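Long-range contact in calreticulin, putative,Calreticulin, putative (Trypanosoma cruzi, PDB 5HCF), which probably acts as a lectin-like chaperone of the parasite, its globular domain binding carbohydrate and peptide: residues K66-V71 with H151-N156. Numbering follows the deposited sequence.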
loop_
_atom_site.group_PDB
_atom_site.type_symbol
_atom_site.label_atom_id
_atom_site.label_comp_id
_atom_site.label_asym_id
_atom_site.label_seq_id
_atom_site.Cartn_x
_atom_site.Cartn_y
_atom_site.Cartn_z
ATOM N N LYS A 66 7.736 19.301 5.750
ATOM C CA LYS A 66 8.843 19.226 6.705
ATOM C C LYS A 66 8.584 18.232 7.833
ATOM O O LYS A 66 9.029 18.423 8.964
ATOM C CB LYS A 66 9.190 20.610 7.251
ATOM C CG LYS A 66 9.890 21.521 6.239
ATOM C CD LYS A 66 10.347 22.820 6.916
ATOM C CE LYS A 66 11.155 23.677 5.942
ATOM N NZ LYS A 66 12.483 23.006 5.645
ATOM N N LYS A 67 7.862 17.167 7.499
ATOM C CA LYS A 67 7.416 16.176 8.471
ATOM C C LYS A 67 7.409 14.800 7.814
ATOM O O LYS A 67 7.364 14.684 6.586
ATOM C CB LYS A 67 6.026 16.512 9.013
ATOM C CG LYS A 67 5.963 17.804 9.797
ATOM C CD LYS A 67 4.524 18.197 10.085
ATOM C CE LYS A 67 3.845 17.182 10.995
ATOM N NZ LYS A 67 4.531 17.087 12.317
ATOM N N SER A 68 7.505 13.759 8.631
ATOM C CA SER A 68 7.460 12.395 8.124
ATOM C C SER A 68 6.048 11.993 7.717
ATOM O O SER A 68 5.056 12.560 8.192
ATOM C CB SER A 68 8.000 11.413 9.166
ATOM O OG SER A 68 9.421 11.433 9.200
ATOM N N LEU A 69 5.969 11.007 6.835
ATOM C CA LEU A 69 4.701 10.396 6.492
ATOM C C LEU A 69 4.896 8.893 6.448
ATOM O O LEU A 69 5.756 8.393 5.727
ATOM C CB LEU A 69 4.172 10.921 5.152
ATOM C CG LEU A 69 2.810 10.363 4.724
ATOM C CD1 LEU A 69 1.718 10.884 5.639
ATOM C CD2 LEU A 69 2.502 10.714 3.281
ATOM N N VAL A 70 4.110 8.179 7.246
ATOM C CA VAL A 70 4.215 6.729 7.324
ATOM C C VAL A 70 2.897 6.073 6.933
ATOM O O VAL A 70 1.838 6.409 7.478
ATOM C CB VAL A 70 4.615 6.264 8.737
ATOM C CG1 VAL A 70 4.860 4.760 8.756
ATOM C CG2 VAL A 70 5.853 7.011 9.211
ATOM N N VAL A 71 2.977 5.128 5.998
ATOM C CA VAL A 71 1.815 4.375 5.531
ATOM C C VAL A 71 1.996 2.895 5.829
ATOM O O VAL A 71 3.047 2.321 5.551
ATOM C CB VAL A 71 1.581 4.551 4.012
ATOM C CG1 VAL A 71 0.151 4.173 3.642
ATOM C CG2 VAL A 71 1.884 5.972 3.585
ATOM N N HIS A 151 7.936 4.527 5.126
ATOM C CA HIS A 151 8.307 5.784 5.751
ATOM C C HIS A 151 8.910 6.717 4.716
ATOM O O HIS A 151 9.965 6.423 4.151
ATOM C CB HIS A 151 9.296 5.557 6.894
ATOM C CG HIS A 151 9.734 6.817 7.573
ATOM N ND1 HIS A 151 10.913 6.907 8.292
ATOM C CD2 HIS A 151 9.166 8.044 7.640
ATOM C CE1 HIS A 151 11.042 8.127 8.773
ATOM N NE2 HIS A 151 9.994 8.839 8.394
ATOM N N ILE A 152 8.213 7.821 4.450
ATOM C CA ILE A 152 8.756 8.911 3.645
ATOM C C ILE A 152 9.185 10.045 4.568
ATOM O O ILE A 152 8.343 10.726 5.156
ATOM C CB ILE A 152 7.737 9.441 2.622
ATOM C CG1 ILE A 152 7.193 8.295 1.773
ATOM C CG2 ILE A 152 8.368 10.501 1.731
ATOM C CD1 ILE A 152 8.183 7.779 0.768
ATOM N N ALA A 153 10.495 10.242 4.693
ATOM C CA ALA A 153 11.048 11.224 5.623
ATOM C C ALA A 153 11.254 12.589 4.957
ATOM O O ALA A 153 11.320 12.693 3.729
ATOM C CB ALA A 153 12.355 10.712 6.204
ATOM N N ALA A 154 11.356 13.633 5.777
ATOM C CA ALA A 154 11.438 15.006 5.278
ATOM C C ALA A 154 12.818 15.343 4.729
ATOM O O ALA A 154 13.019 16.420 4.162
ATOM C CB ALA A 154 11.067 15.987 6.376
ATOM N N ASP A 155 13.773 14.438 4.915
ATOM C CA ASP A 155 15.098 14.614 4.329
ATOM C C ASP A 155 15.199 13.879 2.993
ATOM O O ASP A 155 16.290 13.590 2.509
ATOM C CB ASP A 155 16.187 14.138 5.290
ATOM C CG ASP A 155 16.091 12.659 5.602
ATOM O OD1 ASP A 155 15.068 12.026 5.267
ATOM O OD2 ASP A 155 17.056 12.128 6.187
ATOM N N ASN A 156 14.043 13.565 2.418
ATOM C CA ASN A 156 13.961 12.842 1.152
ATOM C C ASN A 156 14.545 11.425 1.187
ATOM O O ASN A 156 14.829 10.844 0.139
ATOM C CB ASN A 156 14.647 13.648 0.046
ATOM C CG ASN A 156 13.923 14.940 -0.262
ATOM O OD1 ASN A 156 12.692 14.992 -0.267
ATOM N ND2 ASN A 156 14.684 15.991 -0.527
HETATM O O HOH W 1 7.234 13.184 4.506
HETATM O O HOH W 2 11.007 13.431 8.252
#
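His-151 lays the edge of its imidazole against Ser-68, where NE2 and OG share a hydrogen bond of 2.8 Å that lies in the ring plane. With CG anti to the backbone N (chi1 179°), the ring reaches across to the facing segment, 66-71, and CG2 of Val-70 meets its CD2 obliquely at 3.8 Å. Next to it Leu-69 and Ile-152 form an antiparallel hydrogen-bonded pair, Ile-152 N to Leu-69 O at 2.8 Å and Leu-69 N to Ile-152 O at 2.9 Å. Beyond Leu-69 no direct backbone hydrogen bond joins the two chain segments, and water bridges them instead: one molecule donates to both Lys-67 O and Ile-152 O, giving the latter a second donor, while another accepts from Ala-154 N and also bonds Ser-68 OG. Ala-154, the second residue of the type I turn from Ala-153 to Asn-156, packs its CB on the backbone of Lys-66 and Lys-67, 3.6 Å from Lys-67 N. Val-70 and His-151 share one sheet face, where both touch Leu-233 of helix 233-243; Leu-69 and Ile-152 point to the other. Here the antiparallel pairing of strands 69-76 and 145-152 ends in a loop and a turn, within the legume-lectin-like β-sandwich of the calreticulin globular domain.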